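Local coordinates for protein fatty acid synthase 1, isoform A (PDB 6FN6) that probably catalyses the de novo synthesis of long-chain saturated fatty acids with NADPH, this chain being its dehydratase, enoylreductase and ketoreductase region, at residues Thr501-Glu506 against Lys510-Val515; Lys471-Thr476 against Gln482-Val487; Glu678-Glu683 against Gly861-Leu866; Asn600-Thr605 against Arg671-Ile676; Arg313-Leu318 against Glu346-Ala351. All coordinates share one frame; numbering follows the deposited sequence.

Contact 1 of 5, residues Thr501-Glu506 against Lys510-Val515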
# COMPACT_ATOMS: atom_id res chain seq x y z
N THR A 501 60.94 21.74 31.88
CA THR A 501 59.59 22.25 32.06
C THR A 501 59.29 22.45 33.54
O THR A 501 58.67 23.44 33.93
CB THR A 501 58.54 21.30 31.44
OG1 THR A 501 58.85 21.07 30.06
CG2 THR A 501 57.13 21.89 31.55
N CYS A 502 59.75 21.50 34.35
CA CYS A 502 59.53 21.56 35.79
C CYS A 502 60.17 22.81 36.40
O CYS A 502 59.61 23.41 37.31
CB CYS A 502 60.08 20.30 36.46
SG CYS A 502 59.86 20.26 38.24
N ILE A 503 61.33 23.19 35.88
CA ILE A 503 62.05 24.36 36.38
C ILE A 503 61.38 25.64 35.90
O ILE A 503 61.17 26.57 36.68
CB ILE A 503 63.54 24.33 35.95
CG1 ILE A 503 64.25 23.13 36.58
CG2 ILE A 503 64.24 25.63 36.34
CD1 ILE A 503 65.62 22.85 35.98
N LYS A 504 61.08 25.69 34.60
CA LYS A 504 60.48 26.88 33.99
C LYS A 504 59.25 27.39 34.74
O LYS A 504 59.11 28.59 34.95
CB LYS A 504 60.09 26.58 32.53
CG LYS A 504 61.28 26.45 31.59
CD LYS A 504 60.86 26.56 30.12
CE LYS A 504 60.07 25.35 29.64
NZ LYS A 504 58.61 25.44 29.94
N ASN A 505 58.38 26.47 35.14
CA ASN A 505 57.11 26.85 35.75
C ASN A 505 57.21 27.22 37.22
O ASN A 505 56.23 27.66 37.82
CB ASN A 505 56.10 25.71 35.60
CG ASN A 505 55.61 25.55 34.17
OD1 ASN A 505 54.66 26.21 33.75
ND2 ASN A 505 56.26 24.67 33.42
N GLU A 506 58.39 27.06 37.81
CA GLU A 506 58.58 27.44 39.20
C GLU A 506 58.59 28.96 39.34
O GLU A 506 58.90 29.68 38.39
CB GLU A 506 59.88 26.85 39.75
CG GLU A 506 59.80 25.37 40.07
CD GLU A 506 59.04 25.10 41.35
OE1 GLU A 506 58.54 23.97 41.53
OE2 GLU A 506 58.95 26.02 42.20
N LYS A 510 62.57 32.03 35.67
CA LYS A 510 63.27 32.76 34.63
C LYS A 510 64.76 32.89 34.95
O LYS A 510 65.58 33.12 34.06
CB LYS A 510 62.69 34.17 34.46
CG LYS A 510 62.69 35.00 35.74
CD LYS A 510 62.03 36.36 35.56
CE LYS A 510 62.21 37.22 36.81
NZ LYS A 510 62.31 38.68 36.50
N LEU A 511 65.10 32.76 36.23
CA LEU A 511 66.47 32.92 36.68
C LEU A 511 67.28 31.62 36.65
O LEU A 511 68.46 31.61 37.02
CB LEU A 511 66.49 33.50 38.10
CG LEU A 511 65.86 34.89 38.28
CD1 LEU A 511 66.18 35.44 39.67
CD2 LEU A 511 66.28 35.88 37.20
N ALA A 512 66.65 30.53 36.24
CA ALA A 512 67.30 29.22 36.28
C ALA A 512 67.93 28.86 34.93
O ALA A 512 67.44 29.26 33.88
CB ALA A 512 66.31 28.14 36.70
N ARG A 513 69.01 28.08 34.98
CA ARG A 513 69.69 27.60 33.78
C ARG A 513 70.04 26.12 33.94
O ARG A 513 70.81 25.75 34.82
CB ARG A 513 70.96 28.41 33.51
CG ARG A 513 70.76 29.91 33.38
CD ARG A 513 69.98 30.28 32.13
NE ARG A 513 69.84 31.73 31.98
CZ ARG A 513 68.84 32.44 32.49
NH1 ARG A 513 67.88 31.86 33.20
NH2 ARG A 513 68.80 33.76 32.30
N LEU A 514 69.49 25.28 33.06
CA LEU A 514 69.68 23.84 33.16
C LEU A 514 70.95 23.38 32.45
O LEU A 514 71.14 23.63 31.26
CB LEU A 514 68.48 23.10 32.58
CG LEU A 514 68.61 21.57 32.48
CD1 LEU A 514 68.86 20.95 33.85
CD2 LEU A 514 67.36 20.99 31.85
N VAL A 515 71.81 22.69 33.19
CA VAL A 515 73.03 22.10 32.64
C VAL A 515 72.92 20.59 32.75
O VAL A 515 73.18 20.00 33.80
CB VAL A 515 74.28 22.64 33.37
CG1 VAL A 515 75.55 22.09 32.74
CG2 VAL A 515 74.28 24.16 33.33

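Contact 2 of 5, residues Lys471-Thr476 against Gln482-Val487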
# COMPACT_ATOMS: atom_id res chain seq x y z
N LYS A 471 63.78 25.55 45.02
CA LYS A 471 62.74 26.51 45.36
C LYS A 471 63.28 27.60 46.27
O LYS A 471 63.00 28.78 46.08
CB LYS A 471 61.56 25.80 46.04
CG LYS A 471 60.67 25.02 45.08
CD LYS A 471 59.52 24.36 45.82
CE LYS A 471 58.46 23.84 44.86
NZ LYS A 471 57.73 24.96 44.20
N ALA A 472 64.06 27.20 47.27
CA ALA A 472 64.65 28.14 48.20
C ALA A 472 65.60 29.07 47.46
O ALA A 472 65.66 30.27 47.73
CB ALA A 472 65.38 27.41 49.32
N ALA A 473 66.34 28.50 46.51
CA ALA A 473 67.30 29.26 45.73
C ALA A 473 66.60 30.23 44.78
O ALA A 473 67.06 31.36 44.59
CB ALA A 473 68.20 28.32 44.94
N LEU A 474 65.49 29.80 44.20
CA LEU A 474 64.75 30.64 43.26
C LEU A 474 64.18 31.88 43.95
O LEU A 474 64.25 32.98 43.41
CB LEU A 474 63.63 29.84 42.60
CG LEU A 474 63.93 29.34 41.18
CD1 LEU A 474 65.16 28.44 41.17
CD2 LEU A 474 62.73 28.61 40.61
N ALA A 475 63.62 31.70 45.14
CA ALA A 475 63.09 32.82 45.91
C ALA A 475 64.21 33.77 46.32
O ALA A 475 64.09 34.99 46.21
CB ALA A 475 62.33 32.33 47.13
N THR A 476 65.31 33.19 46.80
CA THR A 476 66.47 33.96 47.21
C THR A 476 67.13 34.63 46.01
O THR A 476 67.67 35.74 46.12
CB THR A 476 67.50 33.08 47.94
OG1 THR A 476 66.86 32.36 49.00
CG2 THR A 476 68.64 33.92 48.51
N GLN A 482 70.77 37.16 41.51
CA GLN A 482 71.64 36.11 40.99
C GLN A 482 70.90 35.12 40.10
O GLN A 482 69.67 35.07 40.09
CB GLN A 482 72.30 35.36 42.15
CG GLN A 482 71.33 34.77 43.15
CD GLN A 482 72.03 34.08 44.31
OE1 GLN A 482 73.25 33.88 44.28
NE2 GLN A 482 71.27 33.72 45.33
N TYR A 483 71.67 34.33 39.35
CA TYR A 483 71.13 33.30 38.47
C TYR A 483 71.42 31.93 39.06
O TYR A 483 72.44 31.73 39.72
CB TYR A 483 71.73 33.43 37.07
CG TYR A 483 71.35 34.71 36.35
CD1 TYR A 483 72.08 35.88 36.54
CD2 TYR A 483 70.26 34.76 35.50
CE1 TYR A 483 71.74 37.05 35.89
CE2 TYR A 483 69.91 35.92 34.84
CZ TYR A 483 70.65 37.07 35.04
OH TYR A 483 70.29 38.22 34.39
N VAL A 484 70.51 30.98 38.86
CA VAL A 484 70.65 29.65 39.43
C VAL A 484 70.95 28.62 38.35
O VAL A 484 70.22 28.49 37.37
CB VAL A 484 69.38 29.25 40.21
CG1 VAL A 484 69.55 27.88 40.83
CG2 VAL A 484 69.07 30.29 41.28
N TYR A 485 72.05 27.89 38.53
CA TYR A 485 72.41 26.82 37.61
C TYR A 485 72.01 25.48 38.19
O TYR A 485 72.53 25.05 39.21
CB TYR A 485 73.92 26.83 37.31
CG TYR A 485 74.37 27.95 36.42
CD1 TYR A 485 74.29 27.85 35.04
CD2 TYR A 485 74.90 29.12 36.96
CE1 TYR A 485 74.71 28.87 34.22
CE2 TYR A 485 75.32 30.15 36.14
CZ TYR A 485 75.22 30.02 34.77
OH TYR A 485 75.64 31.05 33.96
N VAL A 486 71.06 24.82 37.52
CA VAL A 486 70.63 23.49 37.94
C VAL A 486 71.45 22.47 37.18
O VAL A 486 71.34 22.35 35.96
CB VAL A 486 69.12 23.29 37.70
CG1 VAL A 486 68.64 22.00 38.34
CG2 VAL A 486 68.32 24.48 38.22
N VAL A 487 72.29 21.73 37.90
CA VAL A 487 73.21 20.78 37.27
C VAL A 487 72.72 19.36 37.49
O VAL A 487 72.54 18.93 38.63
CB VAL A 487 74.64 20.96 37.81
CG1 VAL A 487 75.59 19.97 37.14
CG2 VAL A 487 75.12 22.38 37.59

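Contact 3 of 5, residues Glu678-Glu683 against Gly861-Leu866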
# COMPACT_ATOMS: atom_id res chain seq x y z
N GLU A 678 36.45 -21.53 -19.61
CA GLU A 678 37.41 -21.09 -20.62
C GLU A 678 36.73 -20.06 -21.52
O GLU A 678 35.51 -20.00 -21.58
CB GLU A 678 37.93 -22.28 -21.44
CG GLU A 678 39.18 -21.97 -22.25
CD GLU A 678 39.62 -23.15 -23.10
OE1 GLU A 678 40.66 -23.04 -23.78
OE2 GLU A 678 38.92 -24.18 -23.09
N LYS A 679 37.53 -19.24 -22.19
CA LYS A 679 37.03 -18.17 -23.05
C LYS A 679 36.30 -17.09 -22.24
O LYS A 679 35.56 -16.28 -22.79
CB LYS A 679 36.09 -18.72 -24.13
CG LYS A 679 36.75 -19.63 -25.15
CD LYS A 679 37.71 -18.85 -26.04
CE LYS A 679 38.46 -19.76 -27.00
NZ LYS A 679 39.36 -20.72 -26.30
N TRP A 680 36.52 -17.10 -20.92
CA TRP A 680 36.11 -16.00 -20.07
C TRP A 680 37.33 -15.38 -19.41
O TRP A 680 38.12 -16.08 -18.77
CB TRP A 680 35.13 -16.46 -18.98
CG TRP A 680 33.69 -16.54 -19.40
CD1 TRP A 680 33.21 -16.56 -20.67
CD2 TRP A 680 32.56 -16.60 -18.53
NE1 TRP A 680 31.83 -16.63 -20.65
CE2 TRP A 680 31.41 -16.65 -19.35
CE3 TRP A 680 32.39 -16.61 -17.14
CZ2 TRP A 680 30.12 -16.72 -18.82
CZ3 TRP A 680 31.11 -16.68 -16.62
CH2 TRP A 680 29.99 -16.73 -17.46
N THR A 681 37.51 -14.08 -19.59
CA THR A 681 38.56 -13.36 -18.89
C THR A 681 38.08 -13.17 -17.46
O THR A 681 36.88 -13.14 -17.21
CB THR A 681 38.89 -12.00 -19.55
OG1 THR A 681 37.78 -11.11 -19.39
CG2 THR A 681 39.18 -12.17 -21.03
N MET A 682 39.01 -13.06 -16.52
CA MET A 682 38.64 -12.75 -15.14
C MET A 682 37.81 -11.47 -15.13
O MET A 682 36.85 -11.35 -14.37
CB MET A 682 39.87 -12.59 -14.26
CG MET A 682 40.50 -13.90 -13.82
SD MET A 682 41.93 -13.62 -12.75
CE MET A 682 42.34 -15.30 -12.31
N GLU A 683 38.19 -10.53 -15.98
CA GLU A 683 37.46 -9.28 -16.15
C GLU A 683 35.99 -9.57 -16.44
O GLU A 683 35.09 -8.99 -15.83
CB GLU A 683 38.09 -8.44 -17.27
CG GLU A 683 37.28 -7.24 -17.71
CD GLU A 683 37.96 -6.46 -18.82
OE1 GLU A 683 37.25 -5.94 -19.71
OE2 GLU A 683 39.20 -6.37 -18.80
N GLY A 861 24.08 -20.74 -22.03
CA GLY A 861 24.32 -19.52 -22.77
C GLY A 861 23.47 -18.35 -22.31
O GLY A 861 23.58 -17.24 -22.83
N ALA A 862 22.61 -18.59 -21.32
CA ALA A 862 21.75 -17.55 -20.79
C ALA A 862 22.58 -16.54 -19.98
O ALA A 862 22.26 -15.35 -19.95
CB ALA A 862 20.66 -18.15 -19.92
N VAL A 863 23.62 -17.03 -19.32
CA VAL A 863 24.50 -16.18 -18.53
C VAL A 863 25.65 -15.68 -19.39
O VAL A 863 26.53 -16.45 -19.78
CB VAL A 863 25.02 -16.92 -17.28
CG1 VAL A 863 25.93 -16.03 -16.46
CG2 VAL A 863 23.86 -17.44 -16.44
N VAL A 864 25.64 -14.38 -19.69
CA VAL A 864 26.69 -13.75 -20.47
C VAL A 864 27.39 -12.69 -19.62
O VAL A 864 26.72 -11.96 -18.89
CB VAL A 864 26.12 -13.14 -21.77
CG1 VAL A 864 27.22 -12.45 -22.58
CG2 VAL A 864 25.44 -14.20 -22.60
N PRO A 865 28.72 -12.61 -19.71
CA PRO A 865 29.36 -11.52 -18.96
C PRO A 865 28.95 -10.16 -19.50
O PRO A 865 28.64 -10.03 -20.68
CB PRO A 865 30.86 -11.78 -19.17
CG PRO A 865 30.94 -12.56 -20.43
CD PRO A 865 29.71 -13.42 -20.44
N LEU A 866 28.95 -9.15 -18.63
CA LEU A 866 28.51 -7.81 -19.01
C LEU A 866 29.65 -6.98 -19.57
O LEU A 866 30.82 -7.32 -19.38
CB LEU A 866 27.91 -7.10 -17.79
CG LEU A 866 26.48 -7.45 -17.39
CD1 LEU A 866 26.34 -8.92 -17.04
CD2 LEU A 866 26.07 -6.59 -16.21

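Contact 4 of 5, residues Asn600-Thr605 against Arg671-Ile676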
# COMPACT_ATOMS: atom_id res chain seq x y z
N ASN A 600 34.12 -24.24 5.91
CA ASN A 600 33.80 -24.28 4.49
C ASN A 600 34.17 -22.93 3.87
O ASN A 600 33.37 -22.31 3.18
CB ASN A 600 32.32 -24.59 4.27
CG ASN A 600 31.98 -24.81 2.81
OD1 ASN A 600 32.73 -24.41 1.92
ND2 ASN A 600 30.85 -25.45 2.55
N LEU A 601 35.40 -22.50 4.14
CA LEU A 601 35.88 -21.20 3.67
C LEU A 601 37.15 -21.36 2.83
O LEU A 601 37.85 -22.36 2.93
CB LEU A 601 36.15 -20.27 4.85
CG LEU A 601 34.97 -20.05 5.82
CD1 LEU A 601 35.42 -19.26 7.04
CD2 LEU A 601 33.82 -19.33 5.12
N GLU A 602 37.43 -20.35 2.01
CA GLU A 602 38.60 -20.38 1.15
C GLU A 602 39.17 -18.97 0.96
O GLU A 602 38.46 -18.07 0.52
CB GLU A 602 38.25 -20.98 -0.21
CG GLU A 602 39.43 -21.23 -1.14
CD GLU A 602 40.26 -22.43 -0.72
OE1 GLU A 602 40.12 -22.89 0.43
OE2 GLU A 602 41.06 -22.91 -1.55
N THR A 603 40.44 -18.80 1.29
CA THR A 603 41.11 -17.52 1.10
C THR A 603 41.56 -17.43 -0.35
O THR A 603 42.37 -18.23 -0.81
CB THR A 603 42.32 -17.36 2.05
OG1 THR A 603 41.93 -17.68 3.39
CG2 THR A 603 42.84 -15.93 2.00
N CYS A 604 41.03 -16.44 -1.06
CA CYS A 604 41.33 -16.28 -2.48
C CYS A 604 42.13 -15.01 -2.74
O CYS A 604 42.11 -14.07 -1.95
CB CYS A 604 40.03 -16.24 -3.29
SG CYS A 604 38.98 -17.70 -3.09
N THR A 605 42.85 -15.00 -3.86
CA THR A 605 43.57 -13.82 -4.30
C THR A 605 42.69 -13.04 -5.26
O THR A 605 42.24 -13.58 -6.27
CB THR A 605 44.90 -14.18 -4.99
OG1 THR A 605 45.63 -15.11 -4.18
CG2 THR A 605 45.74 -12.93 -5.22
N ARG A 671 30.24 -22.74 -1.13
CA ARG A 671 28.87 -22.87 -1.61
C ARG A 671 28.58 -21.79 -2.64
O ARG A 671 27.90 -22.04 -3.63
CB ARG A 671 27.87 -22.78 -0.46
CG ARG A 671 28.02 -23.88 0.58
CD ARG A 671 26.90 -23.82 1.60
NE ARG A 671 26.97 -22.60 2.42
CZ ARG A 671 27.54 -22.53 3.62
NH1 ARG A 671 28.11 -23.60 4.17
NH2 ARG A 671 27.55 -21.38 4.27
N MET A 672 29.11 -20.59 -2.41
CA MET A 672 28.89 -19.48 -3.33
C MET A 672 30.15 -19.18 -4.15
O MET A 672 30.69 -18.08 -4.09
CB MET A 672 28.44 -18.24 -2.56
CG MET A 672 26.97 -18.29 -2.15
SD MET A 672 26.52 -17.14 -0.84
CE MET A 672 27.26 -17.92 0.59
N MET A 673 30.59 -20.17 -4.92
CA MET A 673 31.71 -19.99 -5.85
C MET A 673 31.51 -20.79 -7.13
O MET A 673 30.97 -21.90 -7.11
CB MET A 673 33.05 -20.38 -5.22
CG MET A 673 33.58 -19.40 -4.20
SD MET A 673 35.35 -19.63 -3.85
CE MET A 673 35.37 -21.12 -2.87
N TRP A 674 31.94 -20.21 -8.24
CA TRP A 674 31.92 -20.88 -9.53
C TRP A 674 33.34 -20.91 -10.08
O TRP A 674 34.09 -19.94 -9.91
CB TRP A 674 30.99 -20.16 -10.52
CG TRP A 674 29.61 -19.91 -10.01
CD1 TRP A 674 28.49 -20.66 -10.28
CD2 TRP A 674 29.18 -18.83 -9.18
NE1 TRP A 674 27.40 -20.11 -9.65
CE2 TRP A 674 27.79 -18.99 -8.97
CE3 TRP A 674 29.83 -17.75 -8.59
CZ2 TRP A 674 27.05 -18.10 -8.19
CZ3 TRP A 674 29.09 -16.87 -7.82
CH2 TRP A 674 27.72 -17.05 -7.63
N GLN A 675 33.73 -22.00 -10.72
CA GLN A 675 35.02 -22.05 -11.39
C GLN A 675 34.88 -21.41 -12.77
O GLN A 675 34.05 -21.82 -13.57
CB GLN A 675 35.54 -23.48 -11.51
CG GLN A 675 36.01 -24.07 -10.19
CD GLN A 675 37.10 -25.12 -10.36
OE1 GLN A 675 37.82 -25.12 -11.36
NE2 GLN A 675 37.23 -26.00 -9.38
N ILE A 676 35.70 -20.40 -13.02
CA ILE A 676 35.60 -19.64 -14.26
C ILE A 676 35.77 -20.59 -15.45
O ILE A 676 36.69 -21.41 -15.46
CB ILE A 676 36.64 -18.50 -14.31
CG1 ILE A 676 36.51 -17.59 -13.08
CG2 ILE A 676 36.47 -17.68 -15.59
CD1 ILE A 676 37.58 -16.53 -12.97

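Contact 5 of 5, residues Arg313-Leu318 against Glu346-Ala351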
# COMPACT_ATOMS: atom_id res chain seq x y z
N ARG A 313 64.15 40.35 -2.75
CA ARG A 313 63.59 39.00 -2.71
C ARG A 313 62.17 38.93 -3.26
O ARG A 313 61.43 39.92 -3.23
CB ARG A 313 63.63 38.48 -1.27
CG ARG A 313 65.04 38.27 -0.73
CD ARG A 313 65.04 38.09 0.77
NE ARG A 313 64.27 36.92 1.19
CZ ARG A 313 63.73 36.77 2.40
NH1 ARG A 313 63.87 37.72 3.32
NH2 ARG A 313 63.05 35.67 2.68
N ASN A 314 61.80 37.75 -3.74
CA ASN A 314 60.47 37.48 -4.26
C ASN A 314 59.45 37.47 -3.12
O ASN A 314 59.67 36.83 -2.11
CB ASN A 314 60.49 36.13 -4.99
CG ASN A 314 59.18 35.81 -5.68
OD1 ASN A 314 58.51 36.68 -6.24
ND2 ASN A 314 58.80 34.54 -5.63
N PRO A 315 58.33 38.20 -3.29
CA PRO A 315 57.33 38.25 -2.22
C PRO A 315 56.83 36.87 -1.79
O PRO A 315 56.34 36.72 -0.67
CB PRO A 315 56.20 39.06 -2.86
CG PRO A 315 56.88 39.95 -3.85
CD PRO A 315 58.01 39.13 -4.39
N ASP A 316 56.92 35.89 -2.68
CA ASP A 316 56.40 34.56 -2.42
C ASP A 316 57.30 33.74 -1.49
O ASP A 316 56.81 32.98 -0.65
CB ASP A 316 56.21 33.79 -3.73
CG ASP A 316 55.42 32.51 -3.56
OD1 ASP A 316 54.83 32.32 -2.47
OD2 ASP A 316 55.37 31.70 -4.51
N VAL A 317 58.61 33.89 -1.64
CA VAL A 317 59.56 33.02 -0.93
C VAL A 317 59.79 33.41 0.53
O VAL A 317 60.40 32.64 1.27
CB VAL A 317 60.91 32.98 -1.67
CG1 VAL A 317 60.75 32.40 -3.07
CG2 VAL A 317 61.57 34.36 -1.72
N LEU A 318 59.33 34.59 0.94
CA LEU A 318 59.53 35.03 2.32
C LEU A 318 58.90 34.01 3.28
O LEU A 318 57.92 33.35 2.94
CB LEU A 318 58.95 36.43 2.54
CG LEU A 318 57.53 36.72 2.07
CD1 LEU A 318 56.51 36.36 3.13
CD2 LEU A 318 57.40 38.18 1.66
N GLU A 346 55.30 47.99 -1.00
CA GLU A 346 54.36 47.52 0.02
C GLU A 346 53.13 46.82 -0.55
O GLU A 346 52.81 45.71 -0.14
CB GLU A 346 53.91 48.70 0.88
CG GLU A 346 55.01 49.35 1.71
CD GLU A 346 55.78 50.41 0.95
OE1 GLU A 346 55.39 50.74 -0.19
OE2 GLU A 346 56.79 50.91 1.49
N GLU A 347 52.45 47.47 -1.50
CA GLU A 347 51.24 46.90 -2.08
C GLU A 347 51.48 45.49 -2.62
O GLU A 347 50.65 44.60 -2.46
CB GLU A 347 50.69 47.79 -3.19
CG GLU A 347 49.77 48.91 -2.71
CD GLU A 347 50.52 50.10 -2.15
OE1 GLU A 347 51.70 50.29 -2.50
OE2 GLU A 347 49.92 50.87 -1.36
N THR A 348 52.63 45.29 -3.26
CA THR A 348 52.98 43.99 -3.82
C THR A 348 53.16 42.95 -2.72
O THR A 348 52.63 41.84 -2.81
CB THR A 348 54.27 44.08 -4.66
OG1 THR A 348 54.12 45.06 -5.69
CG2 THR A 348 54.60 42.73 -5.30
N ILE A 349 53.92 43.30 -1.69
CA ILE A 349 54.23 42.39 -0.60
C ILE A 349 52.97 42.02 0.20
O ILE A 349 52.77 40.86 0.54
CB ILE A 349 55.30 42.99 0.33
CG1 ILE A 349 56.66 43.01 -0.38
CG2 ILE A 349 55.39 42.22 1.65
CD1 ILE A 349 57.74 43.78 0.36
N THR A 350 52.14 43.02 0.49
CA THR A 350 50.96 42.82 1.31
C THR A 350 50.05 41.74 0.73
O THR A 350 49.46 40.95 1.46
CB THR A 350 50.15 44.13 1.46
OG1 THR A 350 51.02 45.19 1.86
CG2 THR A 350 49.05 43.96 2.50
N ALA A 351 49.96 41.70 -0.60
CA ALA A 351 49.11 40.73 -1.28
C ALA A 351 49.66 39.31 -1.13
O ALA A 351 48.89 38.37 -0.94
CB ALA A 351 48.99 41.10 -2.76

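Contact 1 of 5, residues Thr501-Glu506 against Lys510-Val515
Ile503 and Ala512 meet methyl to methyl, and this apolar touch is the heart of the contact. The branch used is CG2 of Ile503, whose nearest partner is CB of Ala512 at 3.3 Å. The isoleucine torsion explains the choice: with chi1 at -64°, CG2 lies anti to the backbone N and faces the strand, while the longer branch runs beside that N and on along the strand. Its end, CD1, comes to 4.3 Å from CD1 of Leu514. One isoleucine thus spans two strand residues, Ala512 and Leu514, that point to the same side, and all three are buried.

Polar bonds stay within each segment. On the helix side, Asn505 ND2 donates to Thr501 O at 2.8 Å, and the backbone N of Asn505 reaches the same oxygen from the opposite face of the carbonyl plane. On the strand side, Arg513 curls back so that NH1 grips two carbonyls, Lys510 O at 2.8 Å and Ala512 O at 2.7 Å. Both oxygens lie in the guanidinium plane, and a salt bridge from NE to Asp539 further fixes the group.

Helix-on-strand packing of this kind belongs to the beta-alpha-beta unit of strand 483-489, helix 496-504 and strand 512-517 in the Rossmann-like pseudo-ketoreductase domain.

Contact 2 of 5, residues Lys471-Thr476 against Gln482-Val487
Ala473 opens the contact from the helix side, its CB lying 4.2 Å from CG2 of Val484. The backbone joins in as well, because the carbonyl O of Ala473 approaches the same methyl at 4.0 Å. Next in line, Leu474 starts out pointing away from the strand, yet its branch swings back and sets CD1 4.3 Å from Val484 CG2. A single valine methyl is therefore shared by two successive helix residues. Leu470 and Ala477, a turn to each side on the same helix, also touch Val484.

Thr476 closes the segment with a division of labour between its two branches. OG1 turns back along its own helix to Ala472 O, bonding at 2.7 Å from the face of that carbonyl opposite the one used by the backbone N of Thr476. CG2, anti to the backbone N, is left to meet NE2 of Gln482 at 4.1 Å. In Gln482, CG lies between the backbone N and the carbonyl carbon (chi1 56°), after which the chain runs extended, and the two side chains cross obliquely.

Chemically, then, helix 466-480 is held on strand 483-489 by dispersion between small apolar groups that prescribe no precise angle, while the hydroxyl is spent on its own helix and the amide meets the threonine through a methyl.

Contact 3 of 5, residues Glu678-Glu683 against Gly861-Leu866
Pro865 CD sits above one face of the Trp680 indole, out at its rim beside CZ2, CE2 and NE1. It stands 3.3 Å above the indole plane, and its nearest ring atom is Trp680 CZ2 at 3.7 Å. This is apolar contact at the rim of the face, the two side chains running obliquely past each other rather than lying flat. A second partner comes from a different direction: the carbonyl O of Val863 lies in the indole plane at its edge, also 3.7 Å from CZ2 of Trp680. Beside it the valine side chain joins in, with CG1 4.2 Å from CH2 of Trp680. The indole is thus met from above at its rim by Pro865 and in its plane at the edge by Val863 O.

An alanine in place of Trp680 is likely to open a gap beside Pro865 CD and Val863 CG1.

Further out, Val688 and Ile858 also touch the indole, and Trp680 O accepts a bond from Arg652. The facing segment is tied down through Val864 O to Tyr692 OH and through Leu866 N to Thr687 OG1. Thr681, directly after the tryptophan, is the N-cap of helix 682-685, its OG1 bonded to Glu684 N. Gly861, with positive phi, follows helix 844-860.

Consistent with the medium-chain dehydrogenase fold of the enoylreductase, segment 861-866 probably leads the chain from the Rossmann-type nucleotide-binding half back to the catalytic half at strand 868-872.

Contact 4 of 5, residues Asn600-Thr605 against Arg671-Ile676
Met673 reaches across to strand 601-611 and overlaps two of its residues with the last two atoms of its side chain. Its CE lies 3.9 Å from CB of Glu602, and its SD lies 4.2 Å from SG of Cys604. A bend at the final torsion (chi3 -74°) folds the methyl round so that sulfur and methyl address different neighbours. Glu602 offers only the root of its side chain here; the chain bends at chi2, and its carboxylate heads elsewhere, to a weak hydrogen bond with Thr648.

The two strands are not direct partners. They belong to the curled, mostly antiparallel sheet of the enoylreductase, consistent with the GroES-like half of medium-chain dehydrogenases, where 601-611 pairs with 665-669 and 673-675 pairs with 652-656. Met673 fills the space between them, touching Ala655 and Ala668 as well.

At the other end of the contact, ND2 of Asn600 stands 3.7 Å from NH1 of Arg671 and 3.8 Å from its CG. This is contact without a bond: amide and guanidinium planes are turned 78° apart, and the asparagine is poorly ordered. Arg671 spends its NE on Gln847 OE1 of helix 844-860.

Contact 5 of 5, residues Arg313-Leu318 against Glu346-Ala351
Pro315 sets its ring against the flank of helix 346-353, meeting Thr348 and Ile349 side by side. The setting is a sheet with the strand order of a class I methyltransferase, consistent with the pseudo-methyltransferase domain of animal fatty acid synthases; segment 313-318 belongs to the loop that follows strand 303-309 and leads into helix 320-329.

The proline ring passes obliquely by the threonine side chain, CG leading. This CG faces CG2 of Thr348 at 3.9 Å. With chi1 at -56°, Thr348 holds that methyl anti to its own backbone N, while OG1 lies beside the N. Thus the apolar branch, not the hydroxyl, meets the proline ring.

Toward Ile349 the ring looks at backbone rather than side chain. CB of Pro315 lies 4.5 Å from CA of Ile349, and the two CA atoms are themselves just 5.4 Å apart, so the loop runs close to the helix. CG2 of Ile349 faces CD2 of Leu318 at 4.5 Å, while the isoleucine side chain also packs on Val339, Thr341 and Val360. Pro315 also touches Ala352, one helical turn beyond Thr348, and Leu318 extends the apolar line by packing on Leu353.

On the helix itself, Glu346 O takes two bonds from one residue. The backbone N of Thr350 makes the regular helical bond at 2.8 Å; its OG1 adds another at 2.7 Å, approaching from above the carbonyl plane, 54° out of it.

Along the chain the contacts follow one another as 5, 2, 1, 4 and 3, none nested in another. Contacts 1 and 2, with centres 9 Å apart, serve successive crossovers of the pseudo-ketoreductase domain: strands 483-489 and 512-517 are neighbours, and the Lys471-Glu506 salt bridge joins helix 466-480 to the loop after helix 496-504. Contacts 3 and 4 lie about 17 Å apart between centres in the enoylreductase, touching through Met682 and Ile676. These two pairs sit on opposite sides of the chain's centre, contacts 1 and 3 about 76 Å apart between centres. Contact 5, in another sheet, is about 40 Å from contact 1 between centres. Each contact thus lies within a single domain.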